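Local coordinates for protein nucleoporin nup120 (Schizosaccharomyces pombe, PDB 4GQ2) that serves as a structural component of the nuclear pore complex, whose nucleoporins can also dock transiently associated nuclear transport factors, at residues W345-F350 with I366-N371; D349-S354 with L521-D526; Y512-G517 with A537-F542. All blocks are in the same frame, centred on the assembly; numbering follows the deposited sequence.

All three contacts fall in the beta-propeller region and reach one mixed sheet, in which strands 346-354 and 520-525 are the outermost. Contact 1 pairs the arms of the hairpin 346-354/361-370; contact 2, its centre about 12 Å away, shares Asp349 and Phe350 with it and bridges the two edge strands of the sheet by side chains. Contact 3 lies about 15 Å from contact 1 and about 19 Å from contact 2, centre to centre, and sets the end of helix 492-515 against the same sheet, at the start of strand 539-544. Along the chain contact 1 closes before contact 3 opens, whereas the segments of contacts 2 and 3 alternate.

Contact 1: residues W345-F350 with I366-N371; sequences WMLSDF and IAWKSN
Trp345 lays one face of its indole over Ser370, whose CB stands 3.7 Å from the centroid of the six-membered ring, nearly on the ring normal, in a CH-pi contact. With CG anti to the carbonyl carbon (chi1 -78°), the ring swings across the partner strand: CE3 comes 3.8 Å from Trp368 CB, and Trp368 O lies at the ring edge near its plane. With an alanine here, Ser370 CB would probably lose the ring face over it and Trp368 CB its CE3 neighbour, opening a gap beside Ser370, where strand 361-370 ends. Next along, Met346 and Lys369 exchange two backbone hydrogen bonds, Met346 N to Lys369 O at 2.8 Å and Lys369 N to Met346 O at 2.7 Å. These are the arms of an antiparallel beta hairpin, interrupted by a classic beta bulge where Ser348 and Asp349 both face Ala367: Ser348 N donates to Ala367 O, and Ala367 N to Asp349 O. On one face of the hairpin Leu347 CD1 sits over the Trp368 six-membered ring, 4.2 Å from its centroid, and meets Ile366 CG2 at 3.4 Å, the two aliphatic chains crossing at about a right angle. On the opposite face Lys369 packs its CB against Ser348 CB, then carries NZ away to a salt bridge with Glu519 and a hydrogen bond to the carbonyl of Ile520.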
loop_
_atom_site.group_PDB
_atom_site.type_symbol
_atom_site.label_atom_id
_atom_site.label_comp_id
_atom_site.label_asym_id
_atom_site.label_seq_id
_atom_site.Cartn_x
_atom_site.Cartn_y
_atom_site.Cartn_z
ATOM N N TRP A 345 -13.918 33.782 10.243
ATOM C CA TRP A 345 -14.537 32.588 9.673
ATOM C C TRP A 345 -15.712 32.981 8.819
ATOM O O TRP A 345 -16.542 33.800 9.230
ATOM C CB TRP A 345 -15.023 31.651 10.770
ATOM C CG TRP A 345 -13.963 30.807 11.436
ATOM C CD1 TRP A 345 -13.322 31.051 12.648
ATOM C CD2 TRP A 345 -13.411 29.524 10.968
ATOM N NE1 TRP A 345 -12.433 30.051 12.944
ATOM C CE2 TRP A 345 -12.434 29.104 11.981
ATOM C CE3 TRP A 345 -13.612 28.717 9.851
ATOM C CZ2 TRP A 345 -11.705 27.926 11.859
ATOM C CZ3 TRP A 345 -12.871 27.529 9.740
ATOM C CH2 TRP A 345 -11.938 27.148 10.717
ATOM N N MET A 346 -15.797 32.396 7.626
ATOM C CA MET A 346 -16.896 32.671 6.699
ATOM C C MET A 346 -17.719 31.426 6.412
ATOM O O MET A 346 -17.190 30.316 6.335
ATOM C CB MET A 346 -16.376 33.236 5.375
ATOM C CG MET A 346 -15.854 34.659 5.449
ATOM S SD MET A 346 -15.595 35.365 3.810
ATOM C CE MET A 346 -14.541 36.759 4.209
ATOM N N LEU A 347 -19.020 31.623 6.246
ATOM C CA LEU A 347 -19.895 30.564 5.788
ATOM C C LEU A 347 -19.504 30.192 4.367
ATOM O O LEU A 347 -19.401 31.059 3.498
ATOM C CB LEU A 347 -21.361 31.013 5.826
ATOM C CG LEU A 347 -22.390 29.963 5.417
ATOM C CD1 LEU A 347 -22.287 28.768 6.346
ATOM C CD2 LEU A 347 -23.801 30.527 5.436
ATOM N N SER A 348 -19.271 28.904 4.143
ATOM C CA SER A 348 -19.006 28.403 2.802
ATOM C C SER A 348 -20.283 27.854 2.169
ATOM O O SER A 348 -20.580 28.145 1.012
ATOM C CB SER A 348 -17.918 27.327 2.831
ATOM O OG SER A 348 -17.920 26.568 1.632
ATOM N N ASP A 349 -21.034 27.063 2.935
ATOM C CA ASP A 349 -22.199 26.373 2.407
ATOM C C ASP A 349 -22.943 25.709 3.556
ATOM O O ASP A 349 -22.420 25.618 4.670
ATOM C CB ASP A 349 -21.758 25.318 1.382
ATOM C CG ASP A 349 -22.869 24.913 0.428
ATOM O OD1 ASP A 349 -24.019 25.382 0.578
ATOM O OD2 ASP A 349 -22.585 24.113 -0.487
ATOM N N PHE A 350 -24.164 25.244 3.287
ATOM C CA PHE A 350 -24.937 24.499 4.280
ATOM C C PHE A 350 -26.047 23.683 3.620
ATOM O O PHE A 350 -26.461 23.981 2.499
ATOM C CB PHE A 350 -25.472 25.425 5.398
ATOM C CG PHE A 350 -26.457 26.465 4.928
ATOM C CD1 PHE A 350 -26.026 27.611 4.276
ATOM C CD2 PHE A 350 -27.819 26.305 5.163
ATOM C CE1 PHE A 350 -26.933 28.569 3.847
ATOM C CE2 PHE A 350 -28.733 27.259 4.738
ATOM C CZ PHE A 350 -28.287 28.395 4.080
ATOM N N ILE A 366 -23.481 22.528 8.272
ATOM C CA ILE A 366 -22.883 23.814 7.937
ATOM C C ILE A 366 -21.379 23.664 7.753
ATOM O O ILE A 366 -20.718 23.029 8.575
ATOM C CB ILE A 366 -23.120 24.848 9.061
ATOM C CG1 ILE A 366 -24.557 24.768 9.598
ATOM C CG2 ILE A 366 -22.787 26.250 8.575
ATOM C CD1 ILE A 366 -24.780 25.528 10.892
ATOM N N ALA A 367 -20.848 24.268 6.688
ATOM C CA ALA A 367 -19.403 24.302 6.421
ATOM C C ALA A 367 -18.831 25.707 6.590
ATOM O O ALA A 367 -19.328 26.671 5.995
ATOM C CB ALA A 367 -19.099 23.779 5.020
ATOM N N TRP A 368 -17.774 25.805 7.390
ATOM C CA TRP A 368 -17.109 27.070 7.670
ATOM C C TRP A 368 -15.741 27.110 7.072
ATOM O O TRP A 368 -15.033 26.105 7.044
ATOM C CB TRP A 368 -17.040 27.316 9.174
ATOM C CG TRP A 368 -18.412 27.441 9.778
ATOM C CD1 TRP A 368 -19.152 26.452 10.416
ATOM C CD2 TRP A 368 -19.282 28.625 9.772
ATOM N NE1 TRP A 368 -20.375 26.934 10.812
ATOM C CE2 TRP A 368 -20.518 28.229 10.458
ATOM C CE3 TRP A 368 -19.160 29.932 9.299
ATOM C CZ2 TRP A 368 -21.575 29.114 10.646
ATOM C CZ3 TRP A 368 -20.231 30.816 9.492
ATOM C CH2 TRP A 368 -21.409 30.415 10.152
ATOM N N LYS A 369 -15.354 28.294 6.615
ATOM C CA LYS A 369 -14.136 28.489 5.844
ATOM C C LYS A 369 -13.284 29.582 6.472
ATOM O O LYS A 369 -13.808 30.587 6.958
ATOM C CB LYS A 369 -14.519 28.872 4.410
ATOM C CG LYS A 369 -13.378 29.209 3.463
ATOM C CD LYS A 369 -13.932 29.580 2.093
ATOM C CE LYS A 369 -12.860 29.497 1.017
ATOM N NZ LYS A 369 -13.432 29.117 -0.313
ATOM N N SER A 370 -11.971 29.366 6.473
ATOM C CA SER A 370 -11.011 30.389 6.858
ATOM C C SER A 370 -9.722 30.147 6.095
ATOM O O SER A 370 -8.853 29.390 6.544
ATOM C CB SER A 370 -10.753 30.367 8.366
ATOM O OG SER A 370 -9.977 31.488 8.755
ATOM N N ASN A 371 -9.604 30.799 4.940
ATOM C CA ASN A 371 -8.535 30.512 3.990
ATOM C C ASN A 371 -8.591 28.997 3.752
ATOM O O ASN A 371 -9.631 28.477 3.362
ATOM C CB ASN A 371 -7.171 30.962 4.537
ATOM C CG ASN A 371 -7.066 32.470 4.673
ATOM O OD1 ASN A 371 -7.428 33.209 3.761
ATOM N ND2 ASN A 371 -6.556 32.932 5.815
#

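Contact 2: residues D349-S354 with L521-D526; sequences DFQLIS and LSINFD
Ile353 sets CG1 over one face of the Phe525 ring in a CH-pi contact, 3.5 Å from the centroid, while CG2 and CD1 spread toward opposite parts of the rim. Beside this CH-pi contact the buried amide of Gln351 is gripped on both ends. A bend at chi2 (-80°) turns it back along its own strand, where NE2 donates to Phe350 O at 3.0 Å; OE1 then accepts Phe525 N at 2.8 Å in an almost straight bond, and takes a second one from His292 NE2. These bonds fix which way the amide faces. The aliphatic part of Gln351 slides past the buried Ile523 in the opposite direction, CG to CD1 3.7 Å. Round this buried pair Asp349, Ile353, Asn524 and Phe525 are partly exposed. At Asp349 the bonds are fewer: a single one makes the crossing, from Ile523 N to Asp349 OD2 at 3.0 Å, on the anti side of the carboxylate and 33° out of its plane. Ser522 and Asn524 spend their polar ends elsewhere, OG on Ala60 O and OD1 on Val62 N. No backbone-to-backbone hydrogen bond joins the segments, though they run within 8° of parallel with axes 6.1 Å apart. Side chains bridge two outermost strands of one sheet, consistent with the inner strands of adjacent beta-propeller blades meeting round the central axis.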
loop_
_atom_site.group_PDB
_atom_site.type_symbol
_atom_site.label_atom_id
_atom_site.label_comp_id
_atom_site.label_asym_id
_atom_site.label_seq_id
_atom_site.Cartn_x
_atom_site.Cartn_y
_atom_site.Cartn_z
ATOM N N ASP A 349 -21.034 27.063 2.935
ATOM C CA ASP A 349 -22.199 26.373 2.407
ATOM C C ASP A 349 -22.943 25.709 3.556
ATOM O O ASP A 349 -22.420 25.618 4.670
ATOM C CB ASP A 349 -21.758 25.318 1.382
ATOM C CG ASP A 349 -22.869 24.913 0.428
ATOM O OD1 ASP A 349 -24.019 25.382 0.578
ATOM O OD2 ASP A 349 -22.585 24.113 -0.487
ATOM N N PHE A 350 -24.164 25.244 3.287
ATOM C CA PHE A 350 -24.937 24.499 4.280
ATOM C C PHE A 350 -26.047 23.683 3.620
ATOM O O PHE A 350 -26.461 23.981 2.499
ATOM C CB PHE A 350 -25.472 25.425 5.398
ATOM C CG PHE A 350 -26.457 26.465 4.928
ATOM C CD1 PHE A 350 -26.026 27.611 4.276
ATOM C CD2 PHE A 350 -27.819 26.305 5.163
ATOM C CE1 PHE A 350 -26.933 28.569 3.847
ATOM C CE2 PHE A 350 -28.733 27.259 4.738
ATOM C CZ PHE A 350 -28.287 28.395 4.080
ATOM N N GLN A 351 -26.495 22.632 4.298
ATOM C CA GLN A 351 -27.594 21.802 3.799
ATOM C C GLN A 351 -28.672 21.635 4.868
ATOM O O GLN A 351 -28.408 21.843 6.052
ATOM C CB GLN A 351 -27.099 20.417 3.362
ATOM C CG GLN A 351 -26.115 20.412 2.214
ATOM C CD GLN A 351 -26.777 20.570 0.868
ATOM O OE1 GLN A 351 -27.127 19.584 0.222
ATOM N NE2 GLN A 351 -26.951 21.813 0.431
ATOM N N LEU A 352 -29.867 21.234 4.441
ATOM C CA LEU A 352 -30.986 21.001 5.349
ATOM C C LEU A 352 -31.656 19.660 5.057
ATOM O O LEU A 352 -31.926 19.331 3.898
ATOM C CB LEU A 352 -31.999 22.148 5.248
ATOM C CG LEU A 352 -33.320 22.064 6.014
ATOM C CD1 LEU A 352 -33.103 22.193 7.515
ATOM C CD2 LEU A 352 -34.281 23.134 5.512
ATOM N N ILE A 353 -31.916 18.890 6.113
ATOM C CA ILE A 353 -32.517 17.563 5.984
ATOM C C ILE A 353 -33.619 17.345 7.027
ATOM O O ILE A 353 -33.366 17.417 8.232
ATOM C CB ILE A 353 -31.451 16.437 6.105
ATOM C CG1 ILE A 353 -30.345 16.591 5.051
ATOM C CG2 ILE A 353 -32.088 15.054 5.977
ATOM C CD1 ILE A 353 -29.115 17.324 5.537
ATOM N N SER A 354 -34.839 17.089 6.557
ATOM C CA SER A 354 -35.943 16.673 7.431
ATOM C C SER A 354 -36.083 15.151 7.408
ATOM O O SER A 354 -35.784 14.509 6.398
ATOM C CB SER A 354 -37.259 17.352 7.036
ATOM O OG SER A 354 -37.615 17.071 5.695
ATOM N N LEU A 521 -15.325 24.222 -0.747
ATOM C CA LEU A 521 -16.024 24.914 -1.832
ATOM C C LEU A 521 -17.529 24.750 -1.737
ATOM O O LEU A 521 -18.274 25.709 -1.933
ATOM C CB LEU A 521 -15.541 24.445 -3.211
ATOM C CG LEU A 521 -14.054 24.571 -3.549
ATOM C CD1 LEU A 521 -13.759 23.895 -4.884
ATOM C CD2 LEU A 521 -13.599 26.022 -3.575
ATOM N N SER A 522 -17.972 23.529 -1.453
ATOM C CA SER A 522 -19.386 23.253 -1.303
ATOM C C SER A 522 -19.593 21.973 -0.523
ATOM O O SER A 522 -18.637 21.233 -0.281
ATOM C CB SER A 522 -20.053 23.125 -2.668
ATOM O OG SER A 522 -19.753 21.870 -3.251
ATOM N N ILE A 523 -20.848 21.737 -0.129
ATOM C CA ILE A 523 -21.291 20.467 0.439
ATOM C C ILE A 523 -22.634 20.060 -0.189
ATOM O O ILE A 523 -23.414 20.921 -0.614
ATOM C CB ILE A 523 -21.379 20.494 1.991
ATOM C CG1 ILE A 523 -22.487 21.438 2.485
ATOM C CG2 ILE A 523 -20.032 20.851 2.620
ATOM C CD1 ILE A 523 -22.905 21.179 3.921
ATOM N N ASN A 524 -22.886 18.755 -0.279
ATOM C CA ASN A 524 -24.133 18.246 -0.848
ATOM C C ASN A 524 -24.613 17.020 -0.111
ATOM O O ASN A 524 -23.875 16.038 0.011
ATOM C CB ASN A 524 -23.971 17.859 -2.320
ATOM C CG ASN A 524 -23.566 19.018 -3.197
ATOM O OD1 ASN A 524 -22.385 19.179 -3.515
ATOM N ND2 ASN A 524 -24.543 19.829 -3.606
ATOM N N PHE A 525 -25.853 17.075 0.370
ATOM C CA PHE A 525 -26.501 15.900 0.925
ATOM C C PHE A 525 -27.019 15.077 -0.238
ATOM O O PHE A 525 -27.644 15.606 -1.155
ATOM C CB PHE A 525 -27.646 16.286 1.867
ATOM C CG PHE A 525 -28.346 15.107 2.489
ATOM C CD1 PHE A 525 -27.782 14.433 3.573
ATOM C CD2 PHE A 525 -29.576 14.674 2.001
ATOM C CE1 PHE A 525 -28.426 13.347 4.153
ATOM C CE2 PHE A 525 -30.223 13.586 2.575
ATOM C CZ PHE A 525 -29.646 12.923 3.650
ATOM N N ASP A 526 -26.715 13.786 -0.212
ATOM C CA ASP A 526 -27.223 12.860 -1.198
ATOM C C ASP A 526 -28.288 12.034 -0.498
ATOM O O ASP A 526 -27.973 11.274 0.424
ATOM C CB ASP A 526 -26.099 11.970 -1.732
ATOM C CG ASP A 526 -26.566 11.005 -2.814
ATOM O OD1 ASP A 526 -27.728 11.088 -3.257
ATOM O OD2 ASP A 526 -25.755 10.155 -3.233
#

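Contact 3: residues Y512-G517 with A537-F542; sequences YLDHFG and ANKVAF
The carboxylate of Asp514 is approached by Lys539 from above its plane: NZ lies 2.6 Å from OD2 and 43° out of that plane, forming a salt bridge. The side-chain amide of Asn538 crosses the same carboxylate obliquely, the two planes 44° apart. Within 512-517, Phe516 puts its CE2 over one face of the Tyr512 ring, and Tyr512 CE2 in turn lies at the edge of the Phe516 ring, in its plane; Lys52 makes a cation-pi contact with Phe516. Within the beta-propeller region, this contact joins the last turn of helix 492-515 to the tight connection that leads from strand 532-536 into strand 539-544. Asp514 reaches across because its CG stands anti to the backbone N, while the Lys539 chain runs extended and bends only at its last torsion (chi4 80°) to bring the ammonium onto the carboxylate. Both residues are buried. Asp514 OD1 has a further partner in Ser433 OG, and Lys539 NZ also forms a salt bridge with Asp518, so the ammonium is held between two carboxylates, which would probably stabilise its positive charge in this buried place. Next to the salt bridge the backbone of Gly517 comes close to the turn, its CA 4.5 Å from that of Ala537. Ala537 CB packs against Gly517 CA at 3.9 Å. Gly517 N donates to Asp514 O at 2.9 Å. Between the segments Asn538 N gives its hydrogen to Gly517 O at 3.0 Å, in the carbonyl plane and on a lone pair.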
loop_
_atom_site.group_PDB
_atom_site.type_symbol
_atom_site.label_atom_id
_atom_site.label_comp_id
_atom_site.label_asym_id
_atom_site.label_seq_id
_atom_site.Cartn_x
_atom_site.Cartn_y
_atom_site.Cartn_z
ATOM N N TYR A 512 2.882 21.273 0.742
ATOM C CA TYR A 512 2.621 22.707 0.574
ATOM C C TYR A 512 1.706 22.974 -0.618
ATOM O O TYR A 512 0.744 23.736 -0.519
ATOM C CB TYR A 512 3.927 23.507 0.452
ATOM C CG TYR A 512 3.722 24.950 0.052
ATOM C CD1 TYR A 512 3.317 25.915 0.987
ATOM C CD2 TYR A 512 3.925 25.355 -1.267
ATOM C CE1 TYR A 512 3.126 27.239 0.610
ATOM C CE2 TYR A 512 3.736 26.669 -1.653
ATOM C CZ TYR A 512 3.337 27.608 -0.720
ATOM O OH TYR A 512 3.157 28.904 -1.139
ATOM N N LEU A 513 2.007 22.336 -1.740
ATOM C CA LEU A 513 1.183 22.469 -2.931
ATOM C C LEU A 513 -0.191 21.860 -2.715
ATOM O O LEU A 513 -1.207 22.470 -3.068
ATOM C CB LEU A 513 1.860 21.799 -4.122
ATOM C CG LEU A 513 3.172 22.410 -4.617
ATOM C CD1 LEU A 513 3.682 21.565 -5.765
ATOM C CD2 LEU A 513 2.990 23.857 -5.053
ATOM N N ASP A 514 -0.220 20.667 -2.119
ATOM C CA ASP A 514 -1.456 19.914 -2.027
ATOM C C ASP A 514 -2.443 20.549 -1.084
ATOM O O ASP A 514 -3.646 20.363 -1.233
ATOM C CB ASP A 514 -1.224 18.471 -1.593
ATOM C CG ASP A 514 -2.473 17.623 -1.759
ATOM O OD1 ASP A 514 -2.879 17.364 -2.911
ATOM O OD2 ASP A 514 -3.062 17.232 -0.741
ATOM N N HIS A 515 -1.924 21.288 -0.113
ATOM C CA HIS A 515 -2.743 21.957 0.883
ATOM C C HIS A 515 -3.624 23.032 0.299
ATOM O O HIS A 515 -4.683 23.330 0.847
ATOM C CB HIS A 515 -1.871 22.502 2.013
ATOM C CG HIS A 515 -2.655 22.993 3.198
ATOM N ND1 HIS A 515 -3.715 22.316 3.701
ATOM C CD2 HIS A 515 -2.504 24.132 3.986
ATOM C CE1 HIS A 515 -4.215 22.988 4.754
ATOM N NE2 HIS A 515 -3.475 24.102 4.927
ATOM N N PHE A 516 -3.218 23.603 -0.831
ATOM C CA PHE A 516 -4.096 24.513 -1.579
ATOM C C PHE A 516 -5.377 23.806 -2.030
ATOM O O PHE A 516 -6.435 24.427 -2.116
ATOM C CB PHE A 516 -3.359 25.132 -2.779
ATOM C CG PHE A 516 -2.294 26.121 -2.389
ATOM C CD1 PHE A 516 -2.636 27.354 -1.820
ATOM C CD2 PHE A 516 -0.946 25.826 -2.581
ATOM C CE1 PHE A 516 -1.656 28.263 -1.442
ATOM C CE2 PHE A 516 0.040 26.737 -2.213
ATOM C CZ PHE A 516 -0.317 27.955 -1.643
ATOM N N GLY A 517 -5.277 22.503 -2.303
ATOM C CA GLY A 517 -6.437 21.695 -2.667
ATOM C C GLY A 517 -7.403 21.402 -1.523
ATOM O O GLY A 517 -8.472 20.815 -1.740
ATOM N N ALA A 537 -11.110 21.652 -3.003
ATOM C CA ALA A 537 -10.591 22.084 -4.299
ATOM C C ALA A 537 -9.854 20.999 -5.078
ATOM O O ALA A 537 -9.625 21.161 -6.282
ATOM C CB ALA A 537 -9.713 23.318 -4.133
ATOM N N ASN A 538 -9.463 19.913 -4.409
ATOM C CA ASN A 538 -8.937 18.731 -5.125
ATOM C C ASN A 538 -9.185 17.398 -4.417
ATOM O O ASN A 538 -8.472 16.418 -4.641
ATOM C CB ASN A 538 -7.466 18.908 -5.596
ATOM C CG ASN A 538 -6.430 18.662 -4.500
ATOM O OD1 ASN A 538 -5.241 18.480 -4.797
ATOM N ND2 ASN A 538 -6.859 18.658 -3.243
ATOM N N LYS A 539 -10.215 17.387 -3.571
ATOM C CA LYS A 539 -10.588 16.224 -2.771
ATOM C C LYS A 539 -12.109 16.188 -2.550
ATOM O O LYS A 539 -12.749 17.240 -2.473
ATOM C CB LYS A 539 -9.863 16.265 -1.418
ATOM C CG LYS A 539 -8.341 16.265 -1.516
ATOM C CD LYS A 539 -7.681 16.340 -0.152
ATOM C CE LYS A 539 -6.161 16.337 -0.250
ATOM N NZ LYS A 539 -5.600 17.672 -0.606
ATOM N N VAL A 540 -12.670 14.977 -2.485
ATOM C CA VAL A 540 -14.045 14.728 -2.035
ATOM C C VAL A 540 -13.976 14.047 -0.688
ATOM O O VAL A 540 -13.070 13.256 -0.431
ATOM C CB VAL A 540 -14.831 13.698 -2.891
ATOM C CG1 VAL A 540 -16.203 14.242 -3.261
ATOM C CG2 VAL A 540 -14.065 13.257 -4.119
ATOM N N ALA A 541 -14.971 14.307 0.152
ATOM C CA ALA A 541 -15.030 13.688 1.456
ATOM C C ALA A 541 -16.477 13.454 1.875
ATOM O O ALA A 541 -17.405 13.944 1.229
ATOM C CB ALA A 541 -14.305 14.557 2.468
ATOM N N PHE A 542 -16.665 12.677 2.936
ATOM C CA PHE A 542 -17.969 12.582 3.589
ATOM C C PHE A 542 -17.838 12.556 5.094
ATOM O O PHE A 542 -16.792 12.195 5.630
ATOM C CB PHE A 542 -18.799 11.381 3.120
ATOM C CG PHE A 542 -18.079 10.456 2.197
ATOM C CD1 PHE A 542 -17.181 9.516 2.686
ATOM C CD2 PHE A 542 -18.317 10.513 0.833
ATOM C CE1 PHE A 542 -16.518 8.654 1.823
ATOM C CE2 PHE A 542 -17.660 9.655 -0.034
ATOM C CZ PHE A 542 -16.761 8.724 0.462
#